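Local coordinates for protein 2-hydroxychromene-2-carboxylate isomerase (Pseudomonas putida, PDB 2IMF) that catalyses the reversible glutathione-dependent isomerization of 2-hydroxychromene-2-carboxylate to trans-O-hydroxybenzylidenepyruvate in the naphthalene catabolic pathway, at residues D4-F9 with T170-D175; N35-A40 with R163-V168; P81-S86 with A119-S124. All blocks are in the same frame, centred on the assembly; numbering follows the deposited sequence.

Overall arrangement
The three contacts are nested along the chain: 4-9, 35-40, 81-86, then their partners in reverse order, 119-124, 163-168 and 170-175. Contacts 1 and 2, with centres about 8 Å apart, share the thioredoxin-fold sheet, in which strand 2-7 lies between strands 31-36 and 170-173. Contact 3 joins two loops of the helical region that the chain forms between strands 31-36 and 170-173, its centre about 23 Å from that of contact 1 and about 19 Å from that of contact 2; a probable hydrogen bond from Asp8 to Ser86 still ties it to contact 1. Contact 2 forms part of the glutathione site and contact 3 carries Tyr84, a substrate-binding residue that touches the bound methoxyphenyl ligand, so the active site lies where the two parts meet.

Contact 1 (D4-F9 with T170-D175); sequences DFYFDF and TMFLGD
In the central sheet of the thioredoxin fold, Asp4, Phe5 and Tyr6 of strand 2-7 pair antiparallel with Phe172, Met171 and Thr170 of strand 170-173. Asp4 N donates to Phe172 O (3.1 Å) and Phe172 N returns a bond to Asp4 O (2.9 Å). The same exchange joins Tyr6 N to Thr170 O (2.8 Å) and Thr170 N to Tyr6 O (3.0 Å). Between these hydrogen-bonded pairs lies the non-hydrogen-bonded pair Phe5 and Met171, whose side chains run side by side. Met171 is bent at chi2 (72°) and again at chi3 (51°), which brings SD to 3.9 Å from Phe5 CD1 in an oblique Met-aromatic contact. On the other face, Tyr6 CE1 meets Phe172 CD1 at 3.5 Å, the ring planes 71° apart. Arg163 of contact 2 ties this group together: its NH1 bonds to Asp4 OD2 in a salt bridge and to Tyr6 OH in a hydrogen bond, and its guanidinium makes a cation-pi contact with Phe172. Strand 31-36 continues the sheet beyond strand 2-7 and strand 176-179 does so beyond strand 170-173, while helix 12-28 packs on Phe5 and helix 184-198 on Met171.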
loop_
_atom_site.group_PDB
_atom_site.type_symbol
_atom_site.label_atom_id
_atom_site.label_comp_id
_atom_site.label_asym_id
_atom_site.label_seq_id
_atom_site.Cartn_x
_atom_site.Cartn_y
_atom_site.Cartn_z
ATOM N N ASP A 4 -0.529 14.359 -13.664
ATOM C CA ASP A 4 -1.199 15.085 -12.623
ATOM C C ASP A 4 -0.873 14.441 -11.267
ATOM O O ASP A 4 -1.021 13.228 -11.114
ATOM C CB ASP A 4 -2.694 15.081 -12.899
ATOM C CG ASP A 4 -3.054 15.807 -14.225
ATOM O OD1 ASP A 4 -2.256 16.662 -14.717
ATOM O OD2 ASP A 4 -4.106 15.513 -14.768
ATOM N N PHE A 5 -0.447 15.260 -10.328
ATOM C CA PHE A 5 -0.053 14.824 -8.983
ATOM C C PHE A 5 -0.881 15.487 -7.955
ATOM O O PHE A 5 -0.924 16.729 -7.866
ATOM C CB PHE A 5 1.416 15.173 -8.859
ATOM C CG PHE A 5 2.033 14.909 -7.496
ATOM C CD1 PHE A 5 1.760 13.755 -6.732
ATOM C CD2 PHE A 5 3.027 15.804 -7.033
ATOM C CE1 PHE A 5 2.396 13.521 -5.505
ATOM C CE2 PHE A 5 3.664 15.572 -5.782
ATOM C CZ PHE A 5 3.288 14.428 -5.010
ATOM N N TYR A 6 -1.460 14.655 -7.104
ATOM C CA TYR A 6 -2.351 15.130 -6.037
ATOM C C TYR A 6 -1.717 14.789 -4.706
ATOM O O TYR A 6 -1.352 13.642 -4.460
ATOM C CB TYR A 6 -3.705 14.437 -6.100
ATOM C CG TYR A 6 -4.459 14.795 -7.329
ATOM C CD1 TYR A 6 -4.195 14.177 -8.604
ATOM C CD2 TYR A 6 -5.335 15.836 -7.284
ATOM C CE1 TYR A 6 -4.900 14.539 -9.744
ATOM C CE2 TYR A 6 -6.065 16.261 -8.483
ATOM C CZ TYR A 6 -5.792 15.558 -9.656
ATOM O OH TYR A 6 -6.462 15.981 -10.844
ATOM N N PHE A 7 -1.535 15.769 -3.835
ATOM C CA PHE A 7 -0.826 15.578 -2.572
ATOM C C PHE A 7 -1.481 16.473 -1.507
ATOM O O PHE A 7 -2.221 17.427 -1.826
ATOM C CB PHE A 7 0.670 15.933 -2.699
ATOM C CG PHE A 7 0.919 17.399 -2.995
ATOM C CD1 PHE A 7 0.839 17.893 -4.282
ATOM C CD2 PHE A 7 1.134 18.294 -1.990
ATOM C CE1 PHE A 7 1.053 19.239 -4.529
ATOM C CE2 PHE A 7 1.260 19.631 -2.228
ATOM C CZ PHE A 7 1.243 20.083 -3.536
ATOM N N ASP A 8 -1.172 16.168 -0.241
ATOM C CA ASP A 8 -1.497 17.005 0.942
ATOM C C ASP A 8 -0.179 17.030 1.727
ATOM O O ASP A 8 0.466 15.979 1.857
ATOM C CB ASP A 8 -2.647 16.334 1.725
ATOM C CG ASP A 8 -3.118 17.134 2.950
ATOM O OD1 ASP A 8 -2.265 17.815 3.596
ATOM O OD2 ASP A 8 -4.291 17.004 3.315
ATOM N N PHE A 9 0.291 18.198 2.170
ATOM C CA PHE A 9 1.617 18.247 2.856
ATOM C C PHE A 9 1.621 17.460 4.177
ATOM O O PHE A 9 2.698 17.214 4.673
ATOM C CB PHE A 9 2.066 19.701 3.110
ATOM C CG PHE A 9 2.497 20.439 1.869
ATOM C CD1 PHE A 9 3.624 20.032 1.170
ATOM C CD2 PHE A 9 1.818 21.561 1.481
ATOM C CE1 PHE A 9 4.071 20.739 0.004
ATOM C CE2 PHE A 9 2.224 22.315 0.325
ATOM C CZ PHE A 9 3.333 21.896 -0.388
ATOM N N THR A 170 -1.631 10.737 -5.246
ATOM C CA THR A 170 -2.379 10.137 -6.369
ATOM C C THR A 170 -1.784 10.755 -7.638
ATOM O O THR A 170 -1.523 11.961 -7.683
ATOM C CB THR A 170 -3.895 10.286 -6.224
ATOM O OG1 THR A 170 -4.279 9.510 -5.087
ATOM C CG2 THR A 170 -4.576 9.665 -7.430
ATOM N N MET A 171 -1.587 9.905 -8.642
ATOM C CA MET A 171 -0.940 10.323 -9.913
ATOM C C MET A 171 -1.839 9.880 -11.042
ATOM O O MET A 171 -2.323 8.725 -11.009
ATOM C CB MET A 171 0.473 9.758 -10.141
ATOM C CG MET A 171 1.494 10.353 -9.213
ATOM S SD MET A 171 1.497 9.899 -7.462
ATOM C CE MET A 171 1.473 8.099 -7.487
ATOM N N PHE A 172 -2.006 10.703 -12.100
ATOM C CA PHE A 172 -2.745 10.257 -13.314
ATOM C C PHE A 172 -1.805 10.463 -14.468
ATOM O O PHE A 172 -1.148 11.510 -14.580
ATOM C CB PHE A 172 -3.993 11.092 -13.603
ATOM C CG PHE A 172 -5.168 10.898 -12.674
ATOM C CD1 PHE A 172 -5.166 11.497 -11.422
ATOM C CD2 PHE A 172 -6.249 10.147 -13.071
ATOM C CE1 PHE A 172 -6.269 11.357 -10.585
ATOM C CE2 PHE A 172 -7.350 10.005 -12.252
ATOM C CZ PHE A 172 -7.364 10.610 -11.037
ATOM N N LEU A 173 -1.925 9.526 -15.397
ATOM C CA LEU A 173 -1.382 9.649 -16.772
ATOM C C LEU A 173 -2.520 9.211 -17.665
ATOM O O LEU A 173 -2.971 8.048 -17.634
ATOM C CB LEU A 173 -0.177 8.794 -16.946
ATOM C CG LEU A 173 0.379 8.859 -18.363
ATOM C CD1 LEU A 173 0.847 10.274 -18.678
ATOM C CD2 LEU A 173 1.554 7.944 -18.316
ATOM N N GLY A 174 -3.057 10.126 -18.479
ATOM C CA GLY A 174 -4.124 9.714 -19.352
ATOM C C GLY A 174 -5.296 9.341 -18.487
ATOM O O GLY A 174 -5.680 10.106 -17.585
ATOM N N ASP A 175 -5.897 8.173 -18.729
ATOM C CA ASP A 175 -7.030 7.699 -17.927
ATOM C C ASP A 175 -6.611 6.790 -16.727
ATOM O O ASP A 175 -7.493 6.195 -16.112
ATOM C CB ASP A 175 -8.024 6.963 -18.833
ATOM C CG ASP A 175 -8.691 7.927 -19.828
ATOM O OD1 ASP A 175 -9.380 8.872 -19.353
ATOM O OD2 ASP A 175 -8.555 7.662 -21.027
#

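Contact 2 (N35-A40 with R163-V168); sequences NAIDLA and RKVFGV. With GSH (glutathione), chain E.
Ile37 and Val165 reach toward each other tip to tip, Ile37 CD1 lying 4.0 Å from Val165 CG1. The same methyl is 4.0 Å from Val168 CG1, but here the side chains slide past one another in opposite directions. Ile37 can touch both valines because its CG1 is held between the backbone N and the carbonyl carbon (chi1 56°) and the chain then runs out extended (chi2 172°), carrying CD1 into the angle between them. Leu39 comes in differently. Its two methyls divide the work: CD1 rests on the backbone, 3.8 Å from Gly167 CA, whereas CD2 turns to the bound glutathione, 3.8 Å from CB2 of its cysteinyl part. This is the glutathione site of the thioredoxin fold, in the loop just before strand 170-173 where such proteins carry their cis-proline. There Val168 holds the cysteinyl residue in the manner of an antiparallel strand, Val168 N donating to GSH O2 (2.8 Å) and GSH N2 donating to Val168 O (2.8 Å). A beta carbon on Gly167 would fall about 2.2 Å from GSH O2, so the absence of a side chain lets the tripeptide lie this close. Phe166 leaves the chain on the side away from 35-40, and the edge of its ring lies near the glycyl carboxylate, CD1 4.0 Å from GSH O31. That ring also meets Trp179 edge-to-face and Tyr62 of the second subunit, a subunit whose Lys59 and Arg183 also bond to the glutathione. Within 35-40, Asp38 occupies the N-cap of helix 39-46, with OD1 accepting a weak bond from Ala40 N, and Asp8 OD2 takes the N-H of Leu39, the first helical residue.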
loop_
_atom_site.group_PDB
_atom_site.type_symbol
_atom_site.label_atom_id
_atom_site.label_comp_id
_atom_site.label_asym_id
_atom_site.label_seq_id
_atom_site.Cartn_x
_atom_site.Cartn_y
_atom_site.Cartn_z
ATOM N N ASN A 35 -1.268 19.453 -7.612
ATOM C CA ASN A 35 -2.533 19.768 -7.043
ATOM C C ASN A 35 -2.483 19.531 -5.525
ATOM O O ASN A 35 -2.544 18.391 -5.083
ATOM C CB ASN A 35 -3.619 18.844 -7.646
ATOM C CG ASN A 35 -3.744 18.978 -9.188
ATOM O OD1 ASN A 35 -4.393 19.896 -9.698
ATOM N ND2 ASN A 35 -3.049 18.122 -9.895
ATOM N N ALA A 36 -2.497 20.612 -4.746
ATOM C CA ALA A 36 -2.568 20.488 -3.266
ATOM C C ALA A 36 -4.017 20.365 -2.865
ATOM O O ALA A 36 -4.840 21.234 -3.224
ATOM C CB ALA A 36 -1.928 21.689 -2.562
ATOM N N ILE A 37 -4.361 19.277 -2.153
ATOM C CA ILE A 37 -5.767 19.039 -1.806
ATOM C C ILE A 37 -5.920 18.598 -0.371
ATOM O O ILE A 37 -4.959 18.206 0.285
ATOM C CB ILE A 37 -6.461 17.931 -2.687
ATOM C CG1 ILE A 37 -5.653 16.599 -2.600
ATOM C CG2 ILE A 37 -6.425 18.372 -4.157
ATOM C CD1 ILE A 37 -6.402 15.405 -3.287
ATOM N N ASP A 38 -7.136 18.669 0.115
ATOM C CA ASP A 38 -7.433 18.356 1.512
ATOM C C ASP A 38 -7.754 16.884 1.697
ATOM O O ASP A 38 -8.919 16.451 1.437
ATOM C CB ASP A 38 -8.592 19.239 1.990
ATOM C CG ASP A 38 -8.839 19.140 3.479
ATOM O OD1 ASP A 38 -8.395 18.246 4.169
ATOM O OD2 ASP A 38 -9.637 19.967 4.007
ATOM N N LEU A 39 -6.784 16.114 2.210
ATOM C CA LEU A 39 -7.043 14.684 2.386
ATOM C C LEU A 39 -8.281 14.423 3.247
ATOM O O LEU A 39 -9.040 13.495 3.002
ATOM C CB LEU A 39 -5.841 14.011 3.045
ATOM C CG LEU A 39 -6.019 12.508 3.340
ATOM C CD1 LEU A 39 -6.307 11.721 2.071
ATOM C CD2 LEU A 39 -4.826 11.991 4.097
ATOM N N ALA A 40 -8.442 15.302 4.255
ATOM C CA ALA A 40 -9.515 14.988 5.202
ATOM C C ALA A 40 -10.807 15.079 4.491
ATOM O O ALA A 40 -11.740 14.273 4.680
ATOM C CB ALA A 40 -9.543 15.966 6.393
ATOM N N ARG A 163 -12.822 13.450 -9.716
ATOM C CA ARG A 163 -11.920 12.578 -10.465
ATOM C C ARG A 163 -11.672 11.203 -9.839
ATOM O O ARG A 163 -10.889 10.432 -10.344
ATOM C CB ARG A 163 -10.610 13.293 -10.737
ATOM C CG ARG A 163 -9.969 12.937 -12.114
ATOM C CD ARG A 163 -8.794 13.761 -12.398
ATOM N NE ARG A 163 -8.110 13.208 -13.541
ATOM C CZ ARG A 163 -6.962 13.583 -14.000
ATOM N NH1 ARG A 163 -6.274 14.526 -13.373
ATOM N NH2 ARG A 163 -6.529 13.026 -15.110
ATOM N N LYS A 164 -12.335 10.979 -8.706
ATOM C CA LYS A 164 -12.302 9.687 -8.004
ATOM C C LYS A 164 -11.035 9.525 -7.183
ATOM O O LYS A 164 -10.661 8.412 -6.821
ATOM C CB LYS A 164 -12.543 8.516 -8.958
ATOM C CG LYS A 164 -13.940 8.644 -9.626
ATOM C CD LYS A 164 -14.548 7.342 -10.135
ATOM C CE LYS A 164 -15.483 7.645 -11.339
ATOM N NZ LYS A 164 -16.673 8.517 -10.957
ATOM N N VAL A 165 -10.376 10.636 -6.881
ATOM C CA VAL A 165 -9.212 10.604 -5.960
ATOM C C VAL A 165 -9.764 10.404 -4.551
ATOM O O VAL A 165 -10.654 11.130 -4.083
ATOM C CB VAL A 165 -8.485 11.918 -6.015
ATOM C CG1 VAL A 165 -7.423 11.941 -4.916
ATOM C CG2 VAL A 165 -7.888 12.110 -7.392
ATOM N N PHE A 166 -9.223 9.382 -3.843
ATOM C CA PHE A 166 -9.653 9.072 -2.452
ATOM C C PHE A 166 -8.505 9.236 -1.426
ATOM O O PHE A 166 -8.751 9.145 -0.221
ATOM C CB PHE A 166 -10.213 7.633 -2.381
ATOM C CG PHE A 166 -9.182 6.599 -2.786
ATOM C CD1 PHE A 166 -8.207 6.161 -1.847
ATOM C CD2 PHE A 166 -9.141 6.098 -4.117
ATOM C CE1 PHE A 166 -7.197 5.315 -2.241
ATOM C CE2 PHE A 166 -8.123 5.237 -4.477
ATOM C CZ PHE A 166 -7.166 4.807 -3.525
ATOM N N GLY A 167 -7.282 9.455 -1.921
ATOM C CA GLY A 167 -6.135 9.553 -1.012
ATOM C C GLY A 167 -4.992 10.252 -1.686
ATOM O O GLY A 167 -5.122 10.717 -2.840
ATOM N N VAL A 168 -3.881 10.312 -0.967
ATOM C CA VAL A 168 -2.679 10.932 -1.517
ATOM C C VAL A 168 -1.502 10.052 -1.148
ATOM O O VAL A 168 -1.514 9.338 -0.143
ATOM C CB VAL A 168 -2.453 12.372 -1.021
ATOM C CG1 VAL A 168 -3.563 13.251 -1.518
ATOM C CG2 VAL A 168 -2.423 12.429 0.558
HETATM N N1 GSH E . 1.097 2.166 0.204
HETATM C CA1 GSH E . 1.125 3.593 0.135
HETATM C C1 GSH E . 2.369 4.203 -0.401
HETATM O O11 GSH E . 2.370 5.388 -0.745
HETATM O O12 GSH E . 3.334 3.429 -0.214
HETATM C CB1 GSH E . 0.232 4.273 1.166
HETATM C CG1 GSH E . -0.269 5.681 0.851
HETATM C CD1 GSH E . -1.126 6.197 1.973
HETATM O OE1 GSH E . -1.348 5.425 3.032
HETATM N N2 GSH E . -1.625 7.410 1.916
HETATM C CA2 GSH E . -2.602 7.936 2.861
HETATM C C2 GSH E . -3.978 7.938 2.354
HETATM O O2 GSH E . -4.197 8.384 1.098
HETATM C CB2 GSH E . -2.188 9.403 3.204
HETATM S SG2 GSH E . -0.667 9.484 4.225
HETATM N N3 GSH E . -4.959 7.487 3.079
HETATM C CA3 GSH E . -6.273 7.298 2.465
HETATM C C3 GSH E . -6.624 5.829 2.525
HETATM O O31 GSH E . -7.701 5.474 2.014
HETATM O O32 GSH E . -5.857 5.013 3.137
#

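Contact 3 (P81-S86 with A119-S124); sequences PANYNS and APDLES. With TOM (4-(2-methoxyphenyl)-2-oxobut-3-enoic acid), chain F.
Asp121, in the type I beta turn from Ala119 to Leu122, uses both carboxylate oxygens to bind two asparagines of the facing loop 81-86. Asn83 ND2 donates to OD1 of Asp121 at 2.9 Å, on the syn side although 33° out of the carboxylate plane. Asn85 ND2 donates to the other oxygen, Asp121 OD2, also at 2.9 Å, but arrives from above that plane, 52° out of it. Each acceptor nonetheless lies close to the plane of the amide that serves it, so both N-H groups are well aimed. The amide of Asn83 is used at its other end too: OD1 accepts from Asn85 N at 3.0 Å, an Asx turn. Its CG sits between the backbone N and the carbonyl carbon (chi1 65°), which turns OD1 toward the N-H of Asn85 while ND2 reaches across to Asp121. An alanine in place of Asn83 would take away the partners of Asp121 OD1 and Asn85 N, and would probably leave the loop freer to shift against the turn. Pro120 slides past the Asn83 side chain in the opposite direction, its CG near Asn85 O and its CD 3.3 Å from Asn83 O, a buried carbonyl oxygen that finds no hydrogen-bond partner; Pro81 packs its CB against the same CD. One water donates to both Asn85 O (2.8 Å) and Pro120 O (2.8 Å), bridging the two loops. Ser86 and Tyr84 both leave the backbone away from the turn. Ser86 OG hydrogen-bonds with Asp8 OD1, while the methoxy carbon C11 of TOM lies over one face of the ring of Tyr84, a substrate-binding residue, 3.3 Å from Tyr84 CE1.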
loop_
_atom_site.group_PDB
_atom_site.type_symbol
_atom_site.label_atom_id
_atom_site.label_comp_id
_atom_site.label_asym_id
_atom_site.label_seq_id
_atom_site.Cartn_x
_atom_site.Cartn_y
_atom_site.Cartn_z
ATOM N N PRO A 81 7.032 15.599 11.681
ATOM C CA PRO A 81 6.757 16.870 12.364
ATOM C C PRO A 81 5.853 16.641 13.578
ATOM O O PRO A 81 5.280 15.560 13.723
ATOM C CB PRO A 81 6.006 17.667 11.280
ATOM C CG PRO A 81 5.180 16.616 10.574
ATOM C CD PRO A 81 6.183 15.422 10.473
ATOM N N ALA A 82 5.674 17.705 14.407
ATOM C CA ALA A 82 4.943 17.556 15.661
ATOM C C ALA A 82 3.448 17.483 15.458
ATOM O O ALA A 82 2.673 17.071 16.354
ATOM C CB ALA A 82 5.320 18.697 16.579
ATOM N N ASN A 83 2.975 17.882 14.282
ATOM C CA ASN A 83 1.582 17.801 13.991
ATOM C C ASN A 83 1.347 17.710 12.482
ATOM O O ASN A 83 2.331 17.828 11.733
ATOM C CB ASN A 83 0.766 18.992 14.581
ATOM C CG ASN A 83 1.119 20.334 13.972
ATOM O OD1 ASN A 83 0.934 20.521 12.761
ATOM N ND2 ASN A 83 1.606 21.287 14.795
ATOM N N TYR A 84 0.097 17.499 12.104
ATOM C CA TYR A 84 -0.296 17.291 10.689
ATOM C C TYR A 84 -1.219 18.400 10.200
ATOM O O TYR A 84 -2.040 18.191 9.303
ATOM C CB TYR A 84 -1.005 15.937 10.562
ATOM C CG TYR A 84 -0.189 14.814 11.073
ATOM C CD1 TYR A 84 1.047 14.556 10.535
ATOM C CD2 TYR A 84 -0.636 14.000 12.106
ATOM C CE1 TYR A 84 1.819 13.480 10.978
ATOM C CE2 TYR A 84 0.128 12.904 12.568
ATOM C CZ TYR A 84 1.356 12.695 12.020
ATOM O OH TYR A 84 2.093 11.623 12.473
ATOM N N ASN A 85 -1.040 19.614 10.752
ATOM C CA ASN A 85 -1.907 20.735 10.404
ATOM C C ASN A 85 -1.411 21.464 9.143
ATOM O O ASN A 85 -0.889 22.576 9.182
ATOM C CB ASN A 85 -2.002 21.731 11.569
ATOM C CG ASN A 85 -2.549 21.059 12.825
ATOM O OD1 ASN A 85 -3.329 20.116 12.733
ATOM N ND2 ASN A 85 -2.082 21.493 13.996
ATOM N N SER A 86 -1.690 20.824 8.014
ATOM C CA SER A 86 -1.159 21.209 6.718
ATOM C C SER A 86 -2.033 22.193 5.966
ATOM O O SER A 86 -1.657 22.578 4.869
ATOM C CB SER A 86 -1.051 19.934 5.874
ATOM O OG SER A 86 -2.340 19.306 5.868
ATOM N N ALA A 119 6.963 21.761 11.977
ATOM C CA ALA A 119 5.563 21.682 12.034
ATOM C C ALA A 119 4.962 22.502 10.900
ATOM O O ALA A 119 5.312 23.666 10.746
ATOM C CB ALA A 119 5.069 22.225 13.413
ATOM N N PRO A 120 3.964 21.962 10.200
ATOM C CA PRO A 120 3.467 22.686 9.040
ATOM C C PRO A 120 2.643 23.944 9.381
ATOM O O PRO A 120 2.459 24.811 8.519
ATOM C CB PRO A 120 2.614 21.626 8.307
ATOM C CG PRO A 120 2.190 20.642 9.392
ATOM C CD PRO A 120 3.358 20.611 10.328
ATOM N N ASP A 121 2.205 24.052 10.647
ATOM C CA ASP A 121 1.538 25.234 11.121
ATOM C C ASP A 121 2.443 26.164 11.902
ATOM O O ASP A 121 1.921 27.160 12.496
ATOM C CB ASP A 121 0.275 24.851 11.914
ATOM C CG ASP A 121 0.584 24.143 13.222
ATOM O OD1 ASP A 121 1.776 23.818 13.465
ATOM O OD2 ASP A 121 -0.426 23.885 13.978
ATOM N N LEU A 122 3.779 25.956 11.832
ATOM C CA LEU A 122 4.692 26.911 12.446
ATOM C C LEU A 122 4.378 28.325 11.957
ATOM O O LEU A 122 4.357 28.590 10.730
ATOM C CB LEU A 122 6.126 26.470 12.101
ATOM C CG LEU A 122 7.187 27.473 12.570
ATOM C CD1 LEU A 122 7.271 27.528 14.114
ATOM C CD2 LEU A 122 8.541 27.129 11.976
ATOM N N GLU A 123 4.253 29.311 12.858
ATOM C CA GLU A 123 3.773 30.618 12.469
ATOM C C GLU A 123 4.758 31.336 11.538
ATOM O O GLU A 123 4.341 32.081 10.639
ATOM C CB GLU A 123 3.537 31.458 13.730
ATOM C CG GLU A 123 2.153 31.181 14.332
ATOM C CD GLU A 123 1.074 32.123 13.771
ATOM O OE1 GLU A 123 0.984 33.280 14.246
ATOM O OE2 GLU A 123 0.332 31.719 12.836
ATOM N N SER A 124 6.039 31.032 11.693
ATOM C CA SER A 124 7.061 31.642 10.860
ATOM C C SER A 124 7.315 30.880 9.581
ATOM O O SER A 124 8.199 31.288 8.773
ATOM C CB SER A 124 8.382 31.791 11.615
ATOM O OG SER A 124 8.675 30.559 12.251
HETATM O O8 TOM F . -3.157 8.264 8.318
HETATM C C9 TOM F . -3.432 9.127 7.491
HETATM C C10 TOM F . -4.684 9.838 7.442
HETATM O O11 TOM F . -5.651 9.183 6.983
HETATM O O10 TOM F . -4.725 11.045 7.756
HETATM C C8 TOM F . -2.525 9.492 6.358
HETATM C C7 TOM F . -1.355 8.953 6.105
HETATM C C1 TOM F . -0.222 8.846 7.106
HETATM C C6 TOM F . 0.451 7.641 7.095
HETATM C C5 TOM F . 1.491 7.432 7.994
HETATM C C4 TOM F . 1.874 8.485 8.842
HETATM C C3 TOM F . 1.218 9.698 8.852
HETATM C C2 TOM F . 0.154 9.865 7.948
HETATM O O2 TOM F . -0.541 11.022 7.851
HETATM C C11 TOM F . 0.089 12.105 8.538
HETATM O O HOH W 1 0.107 24.276 7.151
#